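Local structure of alpha-L-arabinosidase (Xanthomonas axonopodis pv. citri, 6D25) at residues Y105-G110 with A165-Y170; E169-P174 with W192-F197. The protein probably removes arabinofuranosyl side groups from arabinoxylans, including internal di-substituted ones, as a trimeric family GH51 arabinofuranosidase. All coordinates share one frame; numbering follows the deposited sequence.

Interaction 1. Residues Y105-G110 with A165-Y170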
ATOM      1  N   TYR A 105      10.062  11.951   0.388  1.00 16.98           N
ATOM      2  CA  TYR A 105      10.000  13.093   1.318  1.00 15.89           C
ATOM      3  C   TYR A 105       8.840  12.937   2.307  1.00 15.64           C
ATOM      4  O   TYR A 105       7.760  12.523   1.913  1.00 15.10           O
ATOM      5  CB  TYR A 105       9.796  14.371   0.520  1.00 15.21           C
ATOM      6  CG  TYR A 105       9.772  15.657   1.307  1.00 14.81           C
ATOM      7  CD1 TYR A 105      10.888  16.082   2.013  1.00 15.28           C
ATOM      8  CD2 TYR A 105       8.668  16.496   1.286  1.00 14.81           C
ATOM      9  CE1 TYR A 105      10.891  17.281   2.704  1.00 14.95           C
ATOM     10  CE2 TYR A 105       8.676  17.714   1.941  1.00 14.76           C
ATOM     11  CZ  TYR A 105       9.790  18.114   2.640  1.00 14.89           C
ATOM     12  OH  TYR A 105       9.791  19.318   3.292  1.00 15.16           O
ATOM     13  N   HIS A 106       9.098  13.298   3.561  1.00 15.56           N
ATOM     14  CA  HIS A 106       8.094  13.309   4.619  1.00 16.53           C
ATOM     15  C   HIS A 106       7.927  14.763   5.051  1.00 16.32           C
ATOM     16  O   HIS A 106       8.854  15.313   5.705  1.00 16.23           O
ATOM     17  CB  HIS A 106       8.496  12.343   5.734  1.00 18.18           C
ATOM     18  CG  HIS A 106       8.617  10.963   5.186  1.00 19.89           C
ATOM     19  ND1 HIS A 106       7.497  10.225   4.869  1.00 21.46           N
ATOM     20  CD2 HIS A 106       9.669  10.244   4.750  1.00 22.14           C
ATOM     21  CE1 HIS A 106       7.844   9.118   4.249  1.00 22.24           C
ATOM     22  NE2 HIS A 106       9.174   9.076   4.187  1.00 21.99           N
ATOM     23  N   TRP A 107       6.779  15.357   4.712  1.00 15.78           N
ATOM     24  CA  TRP A 107       6.590  16.797   4.882  1.00 15.89           C
ATOM     25  C   TRP A 107       6.810  17.251   6.336  1.00 16.01           C
ATOM     26  O   TRP A 107       7.238  18.385   6.561  1.00 14.94           O
ATOM     27  CB  TRP A 107       5.206  17.213   4.361  1.00 16.70           C
ATOM     28  CG  TRP A 107       4.064  16.788   5.213  1.00 16.93           C
ATOM     29  CD1 TRP A 107       3.342  15.642   5.107  1.00 17.53           C
ATOM     30  CD2 TRP A 107       3.494  17.531   6.303  1.00 18.05           C
ATOM     31  NE1 TRP A 107       2.366  15.618   6.055  1.00 18.03           N
ATOM     32  CE2 TRP A 107       2.425  16.762   6.804  1.00 18.25           C
ATOM     33  CE3 TRP A 107       3.746  18.787   6.868  1.00 17.95           C
ATOM     34  CZ2 TRP A 107       1.643  17.189   7.884  1.00 18.94           C
ATOM     35  CZ3 TRP A 107       2.968  19.213   7.928  1.00 18.12           C
ATOM     36  CH2 TRP A 107       1.930  18.436   8.413  1.00 18.89           C
ATOM     37  N   ARG A 108       6.518  16.397   7.318  1.00 17.11           N
ATOM     38  CA  ARG A 108       6.668  16.823   8.721  1.00 18.52           C
ATOM     39  C   ARG A 108       8.139  17.056   9.062  1.00 18.09           C
ATOM     40  O   ARG A 108       8.427  17.794  10.019  1.00 18.79           O
ATOM     41  CB  ARG A 108       6.057  15.806   9.692  1.00 20.77           C
ATOM     42  CG  ARG A 108       4.536  15.817   9.689  1.00 22.77           C
ATOM     43  CD  ARG A 108       4.025  15.131  10.952  1.00 25.22           C
ATOM     44  NE  ARG A 108       2.848  15.756  11.494  1.00 28.43           N
ATOM     45  CZ  ARG A 108       2.767  16.945  12.094  1.00 27.81           C
ATOM     46  NH1 ARG A 108       3.800  17.664  12.509  1.00 28.85           N
ATOM     47  NH2 ARG A 108       1.561  17.403  12.281  1.00 29.50           N
ATOM     48  N   ASP A 109       9.047  16.469   8.302  1.00 17.39           N
ATOM     49  CA  ASP A 109      10.481  16.670   8.507  1.00 17.61           C
ATOM     50  C   ASP A 109      10.866  18.127   8.214  1.00 17.29           C
ATOM     51  O   ASP A 109      11.923  18.583   8.620  1.00 18.13           O
ATOM     52  CB  ASP A 109      11.313  15.746   7.628  1.00 17.99           C
ATOM     53  CG  ASP A 109      11.234  14.258   7.996  1.00 19.85           C
ATOM     54  OD1 ASP A 109      10.788  13.940   9.103  1.00 20.06           O
ATOM     55  OD2 ASP A 109      11.636  13.415   7.158  1.00 20.95           O
ATOM     56  N   GLY A 110      10.047  18.842   7.454  1.00 16.53           N
ATOM     57  CA  GLY A 110      10.383  20.170   7.012  1.00 16.49           C
ATOM     58  C   GLY A 110       9.565  21.287   7.644  1.00 16.22           C
ATOM     59  O   GLY A 110       9.559  22.402   7.099  1.00 15.80           O
ATOM     60  N   ALA A 165      -2.673  13.683   2.657  1.00 17.70           N
ATOM     61  CA  ALA A 165      -3.929  14.213   3.115  1.00 18.46           C
ATOM     62  C   ALA A 165      -3.695  15.283   4.201  1.00 18.74           C
ATOM     63  O   ALA A 165      -4.282  16.387   4.176  1.00 18.94           O
ATOM     64  CB  ALA A 165      -4.825  13.118   3.653  1.00 18.71           C
ATOM     65  N   GLN A 166      -2.842  14.951   5.128  1.00 18.24           N
ATOM     66  CA  GLN A 166      -2.543  15.890   6.244  1.00 19.27           C
ATOM     67  C   GLN A 166      -1.760  17.096   5.719  1.00 18.22           C
ATOM     68  O   GLN A 166      -1.945  18.185   6.185  1.00 18.54           O
ATOM     69  CB  GLN A 166      -1.805  15.162   7.365  1.00 20.04           C
ATOM     70  CG  GLN A 166      -2.739  14.181   8.092  1.00 22.92           C
ATOM     71  CD  GLN A 166      -2.203  13.702   9.411  1.00 25.86           C
ATOM     72  OE1 GLN A 166      -0.996  13.626   9.572  1.00 30.32           O
ATOM     73  NE2 GLN A 166      -3.097  13.384  10.337  1.00 29.08           N
ATOM     74  N   TRP A 167      -0.892  16.882   4.753  1.00 17.22           N
ATOM     75  CA  TRP A 167      -0.091  17.986   4.221  1.00 16.32           C
ATOM     76  C   TRP A 167      -0.993  19.035   3.566  1.00 16.25           C
ATOM     77  O   TRP A 167      -0.804  20.223   3.786  1.00 15.64           O
ATOM     78  CB  TRP A 167       0.926  17.480   3.196  1.00 15.55           C
ATOM     79  CG  TRP A 167       2.051  18.409   2.901  1.00 14.76           C
ATOM     80  CD1 TRP A 167       2.410  19.515   3.606  1.00 14.86           C
ATOM     81  CD2 TRP A 167       3.017  18.275   1.852  1.00 14.55           C
ATOM     82  NE1 TRP A 167       3.545  20.059   3.074  1.00 14.70           N
ATOM     83  CE2 TRP A 167       3.948  19.325   2.010  1.00 14.10           C
ATOM     84  CE3 TRP A 167       3.203  17.369   0.809  1.00 14.09           C
ATOM     85  CZ2 TRP A 167       5.028  19.491   1.163  1.00 14.02           C
ATOM     86  CZ3 TRP A 167       4.293  17.523  -0.023  1.00 13.95           C
ATOM     87  CH2 TRP A 167       5.201  18.553   0.176  1.00 13.76           C
ATOM     88  N   ALA A 168      -1.939  18.573   2.753  1.00 16.30           N
ATOM     89  CA  ALA A 168      -2.871  19.459   2.102  1.00 17.61           C
ATOM     90  C   ALA A 168      -3.688  20.247   3.144  1.00 17.74           C
ATOM     91  O   ALA A 168      -3.896  21.457   2.960  1.00 18.65           O
ATOM     92  CB  ALA A 168      -3.809  18.676   1.215  1.00 18.42           C
ATOM     93  N   GLU A 169      -4.131  19.590   4.209  1.00 17.09           N
ATOM     94  CA  GLU A 169      -4.888  20.277   5.250  1.00 18.68           C
ATOM     95  C   GLU A 169      -4.001  21.330   5.939  1.00 17.88           C
ATOM     96  O   GLU A 169      -4.425  22.488   6.146  1.00 18.21           O
ATOM     97  CB  GLU A 169      -5.455  19.301   6.295  1.00 19.61           C
ATOM     98  CG  GLU A 169      -6.205  19.971   7.455  1.00 21.93           C
ATOM     99  CD  GLU A 169      -6.729  19.027   8.526  1.00 24.24           C
ATOM    100  OE1 GLU A 169      -7.059  17.868   8.140  1.00 25.62           O
ATOM    101  OE2 GLU A 169      -6.781  19.416   9.794  1.00 25.83           O
ATOM    102  N   TYR A 170      -2.780  20.930   6.302  1.00 17.07           N
ATOM    103  CA  TYR A 170      -1.850  21.833   6.954  1.00 16.41           C
ATOM    104  C   TYR A 170      -1.714  23.128   6.150  1.00 16.04           C
ATOM    105  O   TYR A 170      -1.746  24.227   6.698  1.00 15.86           O
ATOM    106  CB  TYR A 170      -0.492  21.161   7.076  1.00 15.97           C
ATOM    107  CG  TYR A 170       0.572  21.974   7.774  1.00 15.79           C
ATOM    108  CD1 TYR A 170       1.391  22.820   7.057  1.00 15.90           C
ATOM    109  CD2 TYR A 170       0.753  21.887   9.140  1.00 15.98           C
ATOM    110  CE1 TYR A 170       2.392  23.552   7.679  1.00 16.66           C
ATOM    111  CE2 TYR A 170       1.745  22.606   9.779  1.00 16.64           C
ATOM    112  CZ  TYR A 170       2.585  23.433   9.051  1.00 16.47           C
ATOM    113  OH  TYR A 170       3.573  24.140   9.689  1.00 17.21           O
TER
HETATM  114  O   HOH W   1       1.306  13.335   8.063  1.00 27.49           O
HETATM  115  O   HOH W   2       0.139  14.937  11.797  1.00 39.17           O
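Q166 OE1 is gripped by two waters, each donating to it over 2.8 Å, and through them it reaches two neighbouring residues of the 105-110 loop. Water 1 also accepts a weak hydrogen bond from W107 NE1, while water 2 accepts a firmer bond from R108 NE at 2.8 Å. The Q166 chain runs extended across W107, its CB near CZ2 of the indole and its amide plane 79° from the ring.

Beside this wet edge lies the heart of the contact, an offset stack of W107 on W167. The five-membered rings are 4.2 Å apart between centroids, with planes only 8° from parallel, and the two side chains run past each other in opposite directions. Each therefore sets its own CB over the partner's pyrrole: W107 CB is 3.4 Å from the W167 ring centroid, W167 CB 3.6 Å from that of W107, a reciprocal pair of CH-pi contacts. W107 reaches this place with CG tucked between its backbone N and carbonyl carbon (chi1 72°), which swings the indole onto the helix. R108 CG packs on its other face, so the indole is clamped from both sides.

The cluster extends at both ends. W107 CZ3 sits over a face of Y170, 3.7 Å from CG, and W167 CH2 approaches the edge of the Y105 ring. Polar ends of these aromatics are held elsewhere: W167 NE1 by T136, Y170 OH by H137 and N186. R108 NH2 forms a salt bridge with E182.

The 3-10 turn 107-109, in the long loop after strand 93-96, is thus pinned to helix 161-172, with helix 178-185 touching R108, Q166 and Y170; R120 of the second subunit packs on Q166, and E162 of the third on H106.

Interaction 2. Residues E169-P174 with W192-F197; sequences EYMTAP and WQVPYF
M171 O, near the end of helix 161-172, accepts a hydrogen bond from W192 N at 3.0 Å, the donor lying almost on the line of the C=O bond (171°). The W192 indole turns back against the same residue: M171 CA lies in the ring plane at its edge, and M171 CG comes 4.0 Å from CE3. Y170 CE1 meets that edge too, near CZ3. Beyond the indole, V194 points its CG2 into the angle between two helix residues, 3.6 Å from T172 CG2 and 4.0 Å from M171 CB.

The second shell fixes these groups. T172 OG1 bonds back to A168 O one turn earlier, and with chi1 at 66° this leaves the methyl CG2 for V194. Q232 braces the segment 192-197 with both ends of its amide, NE2 to W192 O and OE1 to V194 N. The indole is anchored by NE1 to D141 on helix 136-146 and has a cation-pi contact with R188.

Past V194 the chain enters strand 196-199, which pairs with 149-154 and 235-238. In sequence helix 161-172 follows strand 149-154 and leads, by way of helix 178-185, to its parallel neighbour 196-199, a beta-alpha-beta crossover of the (beta/alpha)8 barrel.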
ATOM      1  N   GLU A 169      -4.131  19.590   4.209  1.00 17.09           N
ATOM      2  CA  GLU A 169      -4.888  20.277   5.250  1.00 18.68           C
ATOM      3  C   GLU A 169      -4.001  21.330   5.939  1.00 17.88           C
ATOM      4  O   GLU A 169      -4.425  22.488   6.146  1.00 18.21           O
ATOM      5  CB  GLU A 169      -5.455  19.301   6.295  1.00 19.61           C
ATOM      6  CG  GLU A 169      -6.205  19.971   7.455  1.00 21.93           C
ATOM      7  CD  GLU A 169      -6.729  19.027   8.526  1.00 24.24           C
ATOM      8  OE1 GLU A 169      -7.059  17.868   8.140  1.00 25.62           O
ATOM      9  OE2 GLU A 169      -6.781  19.416   9.794  1.00 25.83           O
ATOM     10  N   TYR A 170      -2.780  20.930   6.302  1.00 17.07           N
ATOM     11  CA  TYR A 170      -1.850  21.833   6.954  1.00 16.41           C
ATOM     12  C   TYR A 170      -1.714  23.128   6.150  1.00 16.04           C
ATOM     13  O   TYR A 170      -1.746  24.227   6.698  1.00 15.86           O
ATOM     14  CB  TYR A 170      -0.492  21.161   7.076  1.00 15.97           C
ATOM     15  CG  TYR A 170       0.572  21.974   7.774  1.00 15.79           C
ATOM     16  CD1 TYR A 170       1.391  22.820   7.057  1.00 15.90           C
ATOM     17  CD2 TYR A 170       0.753  21.887   9.140  1.00 15.98           C
ATOM     18  CE1 TYR A 170       2.392  23.552   7.679  1.00 16.66           C
ATOM     19  CE2 TYR A 170       1.745  22.606   9.779  1.00 16.64           C
ATOM     20  CZ  TYR A 170       2.585  23.433   9.051  1.00 16.47           C
ATOM     21  OH  TYR A 170       3.573  24.140   9.689  1.00 17.21           O
ATOM     22  N   MET A 171      -1.546  22.982   4.848  1.00 16.11           N
ATOM     23  CA  MET A 171      -1.239  24.134   3.995  1.00 16.75           C
ATOM     24  C   MET A 171      -2.492  24.980   3.685  1.00 16.87           C
ATOM     25  O   MET A 171      -2.331  26.187   3.491  1.00 16.32           O
ATOM     26  CB  MET A 171      -0.606  23.695   2.673  1.00 16.83           C
ATOM     27  CG  MET A 171       0.866  23.277   2.851  1.00 17.05           C
ATOM     28  SD  MET A 171       1.689  22.949   1.262  1.00 18.04           S
ATOM     29  CE  MET A 171       0.946  21.393   0.794  1.00 17.33           C
ATOM     30  N   THR A 172      -3.678  24.362   3.583  1.00 17.27           N
ATOM     31  CA  THR A 172      -4.854  25.055   2.964  1.00 18.18           C
ATOM     32  C   THR A 172      -6.044  25.237   3.919  1.00 19.12           C
ATOM     33  O   THR A 172      -6.934  25.973   3.580  1.00 19.29           O
ATOM     34  CB  THR A 172      -5.363  24.298   1.721  1.00 18.16           C
ATOM     35  OG1 THR A 172      -5.895  23.014   2.073  1.00 18.08           O
ATOM     36  CG2 THR A 172      -4.281  24.135   0.680  1.00 17.45           C
ATOM     37  N   ALA A 173      -6.083  24.599   5.079  1.00 20.17           N
ATOM     38  CA  ALA A 173      -7.272  24.643   5.932  1.00 21.45           C
ATOM     39  C   ALA A 173      -7.453  26.040   6.535  1.00 23.51           C
ATOM     40  O   ALA A 173      -6.531  26.565   7.150  1.00 23.16           O
ATOM     41  CB  ALA A 173      -7.219  23.591   7.006  1.00 21.86           C
ATOM     42  N   PRO A 174      -8.660  26.629   6.377  1.00 24.24           N
ATOM     43  CA  PRO A 174      -8.983  27.893   7.020  1.00 25.28           C
ATOM     44  C   PRO A 174      -9.582  27.742   8.420  1.00 25.62           C
ATOM     45  O   PRO A 174      -9.753  28.742   9.108  1.00 25.03           O
ATOM     46  CB  PRO A 174     -10.021  28.512   6.051  1.00 26.14           C
ATOM     47  CG  PRO A 174     -10.805  27.308   5.592  1.00 26.06           C
ATOM     48  CD  PRO A 174      -9.756  26.216   5.478  1.00 25.06           C
ATOM     49  N   TRP A 192      -2.206  29.017   2.616  1.00 17.71           N
ATOM     50  CA  TRP A 192      -1.620  29.280   1.321  1.00 17.34           C
ATOM     51  C   TRP A 192      -2.544  28.712   0.233  1.00 17.70           C
ATOM     52  O   TRP A 192      -3.391  27.860   0.482  1.00 18.03           O
ATOM     53  CB  TRP A 192      -0.261  28.602   1.170  1.00 17.00           C
ATOM     54  CG  TRP A 192       0.859  29.077   2.044  1.00 16.76           C
ATOM     55  CD1 TRP A 192       1.621  30.195   1.880  1.00 16.81           C
ATOM     56  CD2 TRP A 192       1.419  28.361   3.154  1.00 16.72           C
ATOM     57  NE1 TRP A 192       2.593  30.232   2.833  1.00 16.86           N
ATOM     58  CE2 TRP A 192       2.516  29.107   3.618  1.00 16.82           C
ATOM     59  CE3 TRP A 192       1.129  27.147   3.771  1.00 16.83           C
ATOM     60  CZ2 TRP A 192       3.306  28.693   4.690  1.00 17.07           C
ATOM     61  CZ3 TRP A 192       1.893  26.744   4.845  1.00 16.99           C
ATOM     62  CH2 TRP A 192       2.979  27.504   5.291  1.00 17.20           C
ATOM     63  N   GLN A 193      -2.326  29.155  -0.987  1.00 17.33           N
ATOM     64  CA  GLN A 193      -2.944  28.569  -2.156  1.00 17.68           C
ATOM     65  C   GLN A 193      -2.059  27.434  -2.669  1.00 16.91           C
ATOM     66  O   GLN A 193      -0.846  27.616  -2.854  1.00 15.68           O
ATOM     67  CB  GLN A 193      -3.119  29.631  -3.256  1.00 18.49           C
ATOM     68  CG  GLN A 193      -3.937  30.840  -2.820  1.00 19.69           C
ATOM     69  CD  GLN A 193      -5.372  30.494  -2.491  1.00 20.94           C
ATOM     70  OE1 GLN A 193      -6.081  29.931  -3.325  1.00 22.43           O
ATOM     71  NE2 GLN A 193      -5.791  30.814  -1.282  1.00 20.18           N
ATOM     72  N   VAL A 194      -2.688  26.281  -2.889  1.00 17.17           N
ATOM     73  CA  VAL A 194      -2.049  25.109  -3.469  1.00 17.42           C
ATOM     74  C   VAL A 194      -2.838  24.687  -4.715  1.00 17.48           C
ATOM     75  O   VAL A 194      -3.671  23.772  -4.669  1.00 17.45           O
ATOM     76  CB  VAL A 194      -1.916  23.958  -2.454  1.00 17.89           C
ATOM     77  CG1 VAL A 194      -1.195  22.773  -3.083  1.00 18.17           C
ATOM     78  CG2 VAL A 194      -1.179  24.405  -1.188  1.00 18.92           C
ATOM     79  N   PRO A 195      -2.551  25.335  -5.837  1.00 17.07           N
ATOM     80  CA  PRO A 195      -3.410  25.122  -6.988  1.00 16.62           C
ATOM     81  C   PRO A 195      -3.154  23.808  -7.738  1.00 16.04           C
ATOM     82  O   PRO A 195      -4.085  23.320  -8.397  1.00 16.25           O
ATOM     83  CB  PRO A 195      -3.165  26.311  -7.914  1.00 17.16           C
ATOM     84  CG  PRO A 195      -1.772  26.764  -7.518  1.00 17.56           C
ATOM     85  CD  PRO A 195      -1.748  26.553  -6.003  1.00 17.47           C
ATOM     86  N   TYR A 196      -1.950  23.242  -7.634  1.00 15.73           N
ATOM     87  CA  TYR A 196      -1.585  22.011  -8.307  1.00 15.30           C
ATOM     88  C   TYR A 196      -0.919  21.075  -7.307  1.00 14.97           C
ATOM     89  O   TYR A 196      -0.062  21.493  -6.537  1.00 14.52           O
ATOM     90  CB  TYR A 196      -0.639  22.264  -9.484  1.00 15.61           C
ATOM     91  CG  TYR A 196      -1.011  23.452 -10.341  1.00 16.01           C
ATOM     92  CD1 TYR A 196      -2.071  23.402 -11.231  1.00 17.00           C
ATOM     93  CD2 TYR A 196      -0.313  24.627 -10.249  1.00 16.68           C
ATOM     94  CE1 TYR A 196      -2.437  24.501 -12.001  1.00 17.95           C
ATOM     95  CE2 TYR A 196      -0.636  25.723 -11.029  1.00 17.58           C
ATOM     96  CZ  TYR A 196      -1.711  25.677 -11.905  1.00 18.04           C
ATOM     97  OH  TYR A 196      -2.052  26.803 -12.610  1.00 17.73           O
ATOM     98  N   PHE A 197      -1.298  19.817  -7.361  1.00 14.61           N
ATOM     99  CA  PHE A 197      -0.779  18.811  -6.436  1.00 15.22           C
ATOM    100  C   PHE A 197      -0.509  17.525  -7.231  1.00 15.27           C
ATOM    101  O   PHE A 197      -1.446  16.937  -7.810  1.00 15.52           O
ATOM    102  CB  PHE A 197      -1.780  18.535  -5.309  1.00 15.71           C
ATOM    103  CG  PHE A 197      -1.176  17.837  -4.125  1.00 16.62           C
ATOM    104  CD1 PHE A 197      -0.901  16.494  -4.164  1.00 17.48           C
ATOM    105  CD2 PHE A 197      -0.843  18.551  -2.988  1.00 18.27           C
ATOM    106  CE1 PHE A 197      -0.332  15.845  -3.072  1.00 18.31           C
ATOM    107  CE2 PHE A 197      -0.244  17.932  -1.899  1.00 18.49           C
ATOM    108  CZ  PHE A 197       0.033  16.590  -1.958  1.00 18.34           C
TER

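Helix 161-172 carries both contacts, whose centres are about 11 Å apart, and Y170 works in each: its ring face receives W107 in interaction 1, while its CE1 touches the edge of the W192 indole in interaction 2. A second bridge is direct packing, W167 CE3 lying 4.3 Å from F197 CZ, which connects the tryptophan stack to the start of strand 196-199. Interaction 1 ties down a loop that follows strand 93-96; interaction 2 secures the lead-in to strand 196-199. In (beta/alpha)8 glycosidases the active site lies at the C-terminal ends of the strands, so interaction 1 probably belongs to the catalytic face and interaction 2 to the opposite one.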